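Local coordinates for uncharacterized protein (PDB 5IFF), which is a restriction DNA glycosylase (R.PabI) that probably excises adenine from its recognition sequence, here captured bound to nonspecific double-stranded DNA, at residues A[14-19]-A[23-28]; A[56-61]-A[73-78]. The protein carries 2 engineered substitutions. All coordinates share one frame; numbering follows the deposited sequence.

Contact 1: A[14-19]-A[23-28]. Engineered in segment 23-28: A26 (natural residue Arg). With nucleotides of chain C.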
loop_
_atom_site.group_PDB
_atom_site.type_symbol
_atom_site.label_atom_id
_atom_site.label_comp_id
_atom_site.label_asym_id
_atom_site.label_seq_id
_atom_site.Cartn_x
_atom_site.Cartn_y
_atom_site.Cartn_z
ATOM N N VAL A 14 14.993 -14.368 -21.658
ATOM C CA VAL A 14 14.268 -13.522 -20.695
ATOM C C VAL A 14 15.155 -12.395 -20.234
ATOM O O VAL A 14 16.345 -12.615 -19.903
ATOM C CB VAL A 14 13.782 -14.318 -19.496
ATOM C CG1 VAL A 14 12.917 -13.426 -18.568
ATOM C CG2 VAL A 14 12.903 -15.451 -19.980
ATOM N N ARG A 15 14.620 -11.181 -20.239
ATOM C CA ARG A 15 15.414 -10.072 -19.699
ATOM C C ARG A 15 14.875 -9.724 -18.297
ATOM O O ARG A 15 13.645 -9.593 -18.090
ATOM C CB ARG A 15 15.388 -8.886 -20.651
ATOM C CG ARG A 15 16.138 -9.176 -21.943
ATOM C CD ARG A 15 16.182 -8.002 -22.878
ATOM N NE ARG A 15 17.207 -8.140 -23.931
ATOM C CZ ARG A 15 17.112 -8.948 -24.977
ATOM N NH1 ARG A 15 16.035 -9.708 -25.140
ATOM N NH2 ARG A 15 18.089 -8.990 -25.873
ATOM N N LEU A 16 15.809 -9.647 -17.345
ATOM C CA LEU A 16 15.518 -9.559 -15.924
ATOM C C LEU A 16 16.215 -8.384 -15.290
ATOM O O LEU A 16 17.417 -8.155 -15.531
ATOM C CB LEU A 16 15.952 -10.849 -15.217
ATOM C CG LEU A 16 15.233 -12.128 -15.674
ATOM C CD1 LEU A 16 15.919 -13.290 -15.061
ATOM C CD2 LEU A 16 13.791 -12.108 -15.201
ATOM N N PRO A 17 15.473 -7.630 -14.470
ATOM C CA PRO A 17 16.048 -6.539 -13.683
ATOM C C PRO A 17 16.941 -7.091 -12.600
ATOM O O PRO A 17 16.657 -8.122 -11.961
ATOM C CB PRO A 17 14.830 -5.859 -13.067
ATOM C CG PRO A 17 13.841 -6.985 -12.917
ATOM C CD PRO A 17 14.061 -7.882 -14.117
ATOM N N ILE A 18 18.045 -6.399 -12.409
ATOM C CA ILE A 18 19.044 -6.790 -11.438
ATOM C C ILE A 18 19.082 -5.848 -10.219
ATOM O O ILE A 18 19.793 -6.116 -9.236
ATOM C CB ILE A 18 20.436 -6.818 -12.151
ATOM C CG1 ILE A 18 20.376 -7.862 -13.225
ATOM C CG2 ILE A 18 21.527 -7.280 -11.272
ATOM C CD1 ILE A 18 20.005 -9.176 -12.646
ATOM N N THR A 19 18.418 -4.707 -10.313
ATOM C CA THR A 19 18.644 -3.649 -9.304
ATOM C C THR A 19 17.415 -3.182 -8.534
ATOM O O THR A 19 17.542 -2.414 -7.581
ATOM C CB THR A 19 19.240 -2.357 -9.929
ATOM O OG1 THR A 19 18.301 -1.788 -10.857
ATOM C CG2 THR A 19 20.577 -2.636 -10.621
ATOM N N SER A 23 9.429 -8.561 -4.373
ATOM C CA SER A 23 9.073 -9.935 -4.056
ATOM C C SER A 23 9.066 -10.836 -5.303
ATOM O O SER A 23 9.295 -12.051 -5.221
ATOM C CB SER A 23 7.717 -9.947 -3.349
ATOM O OG SER A 23 6.755 -9.340 -4.185
ATOM N N LYS A 24 8.816 -10.259 -6.474
ATOM C CA LYS A 24 8.785 -11.093 -7.666
ATOM C C LYS A 24 10.213 -11.509 -8.123
ATOM O O LYS A 24 10.483 -12.701 -8.430
ATOM C CB LYS A 24 8.091 -10.366 -8.823
ATOM C CG LYS A 24 7.854 -11.320 -10.064
ATOM C CD LYS A 24 7.250 -10.572 -11.267
ATOM C CE LYS A 24 5.855 -10.019 -10.980
ATOM N NZ LYS A 24 4.913 -11.148 -10.729
ATOM N N ILE A 25 11.099 -10.511 -8.191
ATOM C CA ILE A 25 12.424 -10.675 -8.778
ATOM C C ILE A 25 13.423 -9.922 -7.896
ATOM O O ILE A 25 13.301 -8.705 -7.732
ATOM C CB ILE A 25 12.505 -10.138 -10.232
ATOM C CG1 ILE A 25 11.485 -10.845 -11.134
ATOM C CG2 ILE A 25 13.927 -10.417 -10.857
ATOM C CD1 ILE A 25 11.278 -10.136 -12.474
ATOM N N ALA A 26 14.396 -10.641 -7.343
ATOM C CA ALA A 26 15.463 -9.996 -6.549
ATOM C C ALA A 26 16.742 -10.868 -6.543
ATOM O O ALA A 26 16.697 -12.107 -6.604
ATOM C CB ALA A 26 15.009 -9.731 -5.113
ATOM N N VAL A 27 17.888 -10.195 -6.442
ATOM C CA VAL A 27 19.189 -10.855 -6.326
ATOM C C VAL A 27 19.314 -11.361 -4.892
ATOM O O VAL A 27 18.995 -10.635 -3.933
ATOM C CB VAL A 27 20.331 -9.866 -6.702
ATOM C CG1 VAL A 27 21.760 -10.486 -6.481
ATOM C CG2 VAL A 27 20.184 -9.471 -8.164
ATOM N N LYS A 28 19.718 -12.614 -4.728
ATOM C CA LYS A 28 19.839 -13.214 -3.401
ATOM C C LYS A 28 21.150 -13.990 -3.297
ATOM O O LYS A 28 21.665 -14.455 -4.294
ATOM C CB LYS A 28 18.654 -14.136 -3.140
ATOM C CG LYS A 28 17.340 -13.375 -2.961
ATOM C CD LYS A 28 16.263 -14.278 -2.463
ATOM C CE LYS A 28 14.995 -13.488 -2.054
ATOM N NZ LYS A 28 13.821 -14.426 -2.066
ATOM P P DA C 12 6.181 -6.520 -5.359
ATOM O OP1 DA C 12 6.305 -7.374 -6.569
ATOM O OP2 DA C 12 7.218 -6.569 -4.279
ATOM O "O5'" DA C 12 6.117 -5.026 -5.848
ATOM C "C5'" DA C 12 4.966 -4.574 -6.615
ATOM C "C4'" DA C 12 5.142 -3.142 -7.018
ATOM O "O4'" DA C 12 4.807 -2.268 -5.911
ATOM C "C3'" DA C 12 6.570 -2.750 -7.427
ATOM O "O3'" DA C 12 6.471 -1.852 -8.464
ATOM C "C2'" DA C 12 7.144 -2.061 -6.172
ATOM C "C1'" DA C 12 5.899 -1.395 -5.596
ATOM N N9 DA C 12 5.895 -1.234 -4.145
ATOM C C8 DA C 12 6.189 -2.197 -3.204
ATOM N N7 DA C 12 5.984 -1.784 -1.965
ATOM C C5 DA C 12 5.459 -0.499 -2.101
ATOM C C6 DA C 12 5.033 0.498 -1.158
ATOM N N6 DA C 12 5.038 0.319 0.156
ATOM N N1 DA C 12 4.591 1.689 -1.639
ATOM C C2 DA C 12 4.523 1.851 -2.964
ATOM N N3 DA C 12 4.892 0.992 -3.936
ATOM C C4 DA C 12 5.366 -0.160 -3.437
#

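Contact 2: A[56-61]-A[73-78]. Engineered in segment 56-61: A57 (natural residue Glu).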
loop_
_atom_site.group_PDB
_atom_site.type_symbol
_atom_site.label_atom_id
_atom_site.label_comp_id
_atom_site.label_asym_id
_atom_site.label_seq_id
_atom_site.Cartn_x
_atom_site.Cartn_y
_atom_site.Cartn_z
ATOM N N ILE A 56 19.716 -14.802 -9.248
ATOM C CA ILE A 56 18.460 -14.051 -9.379
ATOM C C ILE A 56 17.337 -14.984 -8.958
ATOM O O ILE A 56 17.147 -16.030 -9.597
ATOM C CB ILE A 56 18.175 -13.591 -10.832
ATOM C CG1 ILE A 56 19.237 -12.614 -11.320
ATOM C CG2 ILE A 56 16.800 -12.904 -10.876
ATOM C CD1 ILE A 56 19.222 -12.498 -12.813
ATOM N N ALA A 57 16.642 -14.619 -7.891
ATOM C CA ALA A 57 15.507 -15.359 -7.381
ATOM C C ALA A 57 14.220 -14.799 -7.971
ATOM O O ALA A 57 13.865 -13.658 -7.705
ATOM C CB ALA A 57 15.470 -15.274 -5.844
ATOM N N TRP A 58 13.503 -15.634 -8.714
ATOM C CA TRP A 58 12.357 -15.212 -9.457
ATOM C C TRP A 58 11.175 -16.070 -9.019
ATOM O O TRP A 58 11.166 -17.312 -9.251
ATOM C CB TRP A 58 12.631 -15.383 -10.929
ATOM C CG TRP A 58 11.529 -14.930 -11.893
ATOM C CD1 TRP A 58 10.361 -14.231 -11.607
ATOM C CD2 TRP A 58 11.522 -15.153 -13.334
ATOM N NE1 TRP A 58 9.668 -14.000 -12.786
ATOM C CE2 TRP A 58 10.345 -14.538 -13.830
ATOM C CE3 TRP A 58 12.413 -15.772 -14.213
ATOM C CZ2 TRP A 58 10.025 -14.573 -15.206
ATOM C CZ3 TRP A 58 12.082 -15.812 -15.588
ATOM C CH2 TRP A 58 10.896 -15.210 -16.062
ATOM N N GLN A 59 10.225 -15.427 -8.372
ATOM C CA GLN A 59 8.969 -16.076 -8.013
ATOM C C GLN A 59 8.124 -16.027 -9.253
ATOM O O GLN A 59 7.468 -15.000 -9.534
ATOM C CB GLN A 59 8.284 -15.373 -6.818
ATOM C CG GLN A 59 7.138 -16.156 -6.281
ATOM C CD GLN A 59 5.824 -15.606 -6.780
ATOM O OE1 GLN A 59 5.459 -14.475 -6.466
ATOM N NE2 GLN A 59 5.118 -16.392 -7.594
ATOM N N ILE A 60 8.142 -17.129 -9.994
ATOM C CA ILE A 60 7.656 -17.131 -11.355
ATOM C C ILE A 60 6.188 -17.620 -11.420
ATOM O O ILE A 60 5.733 -18.400 -10.568
ATOM C CB ILE A 60 8.558 -17.991 -12.245
ATOM C CG1 ILE A 60 8.242 -17.775 -13.725
ATOM C CG2 ILE A 60 8.456 -19.493 -11.852
ATOM C CD1 ILE A 60 9.292 -18.465 -14.659
ATOM N N SER A 61 5.450 -17.119 -12.410
ATOM C CA SER A 61 4.004 -17.413 -12.533
ATOM C C SER A 61 3.731 -18.003 -13.921
ATOM O O SER A 61 4.621 -17.993 -14.771
ATOM C CB SER A 61 3.154 -16.142 -12.338
ATOM O OG SER A 61 3.324 -15.603 -11.051
ATOM N N SER A 73 4.167 -19.251 -19.000
ATOM C CA SER A 73 3.311 -19.690 -20.119
ATOM C C SER A 73 3.760 -19.046 -21.435
ATOM O O SER A 73 3.602 -19.636 -22.517
ATOM C CB SER A 73 1.803 -19.393 -19.894
ATOM O OG SER A 73 1.521 -18.055 -19.506
ATOM N N ARG A 74 4.298 -17.830 -21.365
ATOM C CA ARG A 74 4.773 -17.211 -22.595
ATOM C C ARG A 74 6.065 -17.915 -23.071
ATOM O O ARG A 74 6.243 -18.124 -24.290
ATOM C CB ARG A 74 4.972 -15.683 -22.423
ATOM C CG ARG A 74 5.642 -15.015 -23.665
ATOM C CD ARG A 74 5.678 -13.484 -23.573
ATOM N NE ARG A 74 4.363 -12.887 -23.821
ATOM C CZ ARG A 74 4.137 -11.582 -23.991
ATOM N NH1 ARG A 74 5.139 -10.711 -23.927
ATOM N NH2 ARG A 74 2.900 -11.146 -24.218
ATOM N N MET A 75 6.937 -18.310 -22.129
ATOM C CA MET A 75 8.120 -19.076 -22.476
ATOM C C MET A 75 7.728 -20.353 -23.231
ATOM O O MET A 75 8.274 -20.689 -24.292
ATOM C CB MET A 75 8.887 -19.473 -21.227
ATOM C CG MET A 75 9.558 -18.267 -20.577
ATOM S SD MET A 75 10.061 -18.576 -18.876
ATOM C CE MET A 75 10.812 -20.091 -18.844
ATOM N N VAL A 76 6.819 -21.075 -22.619
ATOM C CA VAL A 76 6.434 -22.394 -23.139
ATOM C C VAL A 76 5.690 -22.282 -24.469
ATOM O O VAL A 76 5.967 -23.051 -25.397
ATOM C CB VAL A 76 5.582 -23.180 -22.075
ATOM C CG1 VAL A 76 4.947 -24.456 -22.664
ATOM C CG2 VAL A 76 6.523 -23.575 -20.902
ATOM N N ARG A 77 4.770 -21.334 -24.595
ATOM C CA ARG A 77 4.033 -21.234 -25.857
ATOM C C ARG A 77 5.042 -20.857 -26.963
ATOM O O ARG A 77 5.001 -21.404 -28.075
ATOM C CB ARG A 77 2.878 -20.227 -25.778
ATOM C CG ARG A 77 2.051 -20.191 -27.073
ATOM C CD ARG A 77 0.872 -19.225 -27.014
ATOM N NE ARG A 77 -0.204 -19.666 -26.118
ATOM C CZ ARG A 77 -0.393 -19.162 -24.905
ATOM N NH1 ARG A 77 -1.389 -19.587 -24.154
ATOM N NH2 ARG A 77 0.430 -18.222 -24.453
ATOM N N LEU A 78 5.956 -19.931 -26.667
ATOM C CA LEU A 78 6.973 -19.546 -27.674
ATOM C C LEU A 78 7.907 -20.720 -27.956
ATOM O O LEU A 78 8.250 -20.963 -29.119
ATOM C CB LEU A 78 7.808 -18.335 -27.219
ATOM C CG LEU A 78 7.163 -16.952 -27.286
ATOM C CD1 LEU A 78 8.166 -15.914 -26.726
ATOM C CD2 LEU A 78 6.657 -16.601 -28.705
#

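Contact 1: A[14-19]-A[23-28]
L16 opens the contact from strand 11-17, its methyl CD2 reaching the end of I25, with 4.2 Å between L16 CD2 and I25 CD1. The next residue, P17, makes the broader contact. Its ring meets I25 at about a right angle, so that P17 CD approaches I25 CD1 at 3.9 Å while P17 CG touches both CG2 and CD1 of the isoleucine. Both arms of I25 thus meet P17, and CD1 meets L16 as well: with CG1 anti to the carbonyl carbon (chi1 -58°), CD1 is carried to the ring and CG2 lies against the backbone, where P17 O is 3.7 Å from I25 CG2. I18 then leaves the strand. Its CB is directed away from 23-28, yet the CG2 branch still meets V27 CG2 at 4.0 Å, and I18 O lies 3.5 Å from that same V27 methyl. No hydrogen bond joins the two segments; V14 and L16 pair instead with Y184 and V182 of strand 181-186, R15 with S4 and I18 with E180. At the start of 23-28, S23 N donates a nearly straight hydrogen bond (165°) to a DNA phosphate, with 3.0 Å between S23 N and DA12 OP2 of chain C. S23 OG makes a weak bond to the same oxygen, for which a second DNA phosphate may compete. This is a short connection between two antiparallel sheets, passing from the three-stranded sheet to the large branched one, with an apolar seam between them and a phosphate-binding turn at the entry to strand 25-29.

Contact 2: A[56-61]-A[73-78]
M75 buries the most surface in this contact, reaching from helix 72-81 to two residues of the 56-61 segment. Its CB points toward that segment, and an extended chi2 of 163° carries the sulfur outward from the helix. There M75 SD lies 4.3 Å from I60 CD1 and 4.5 Å from W58 CH2, the outer corner of the six-membered ring. The sulfur meets the indole obliquely.

I60 is the second participant. CG1 is anti to the backbone N (chi1 -168°) and the chain continues extended to CD1, which therefore reaches the methionine. On its way the same side chain lies over one face of the W58 indole, where I60 CG1 stands 3.8 Å above the ring plane, offset toward the rim. Tryptophan and isoleucine, two residues apart on the chain, thus form a joint apolar surface for the single sulfur.

W58 adds the rigid part. Its polar edge is held by E71, whose OE2 accepts the hydrogen bond from W58 NE1 while OE1 takes one from S61 N. One carboxylate just ahead of the helix therefore fixes both the indole and the backbone at S61. Farther along, S61 and S73 come near each other through their backbones, S61 O being 4.4 Å from S73 N, and S73 OG is hydrogen-bonded to Y62 O and Y70 N.

Q59 and I60 belong to the adenine-binding site seen for this protein, which holds no adenine in this chain; M75 touches I60 and so probably backs that side of the site. The side-chain contact is apolar, and no hydrogen bond joins the segments; its polar anchoring comes from neighbouring E71, which probably helps set the position of the chain at Q59 and I60.

How the contacts relate
From the N terminus, strand 11-17 leads through the seven residues 18-24 into strand 25-29, and contact 1 closes this short loop. The chain passes strand 38-39 before returning along strand 54-59, where contact 2 opens; it closes on helix 72-81, with 11 residues between its segments 56-61 and 73-78. The two contacts follow in series, neither nesting nor crossing, but they meet in the large sheet, where strands 25-29 and 54-59 are antiparallel neighbours. Probable backbone hydrogen bonds run from Q59 N to K24 O (2.7 Å) and from A57 N to A26 O (2.8 Å), both alanines being engineered. Together they tie the three-stranded sheet, the large sheet and helix 72-81, linking the DNA-contacting turn to the adenine site.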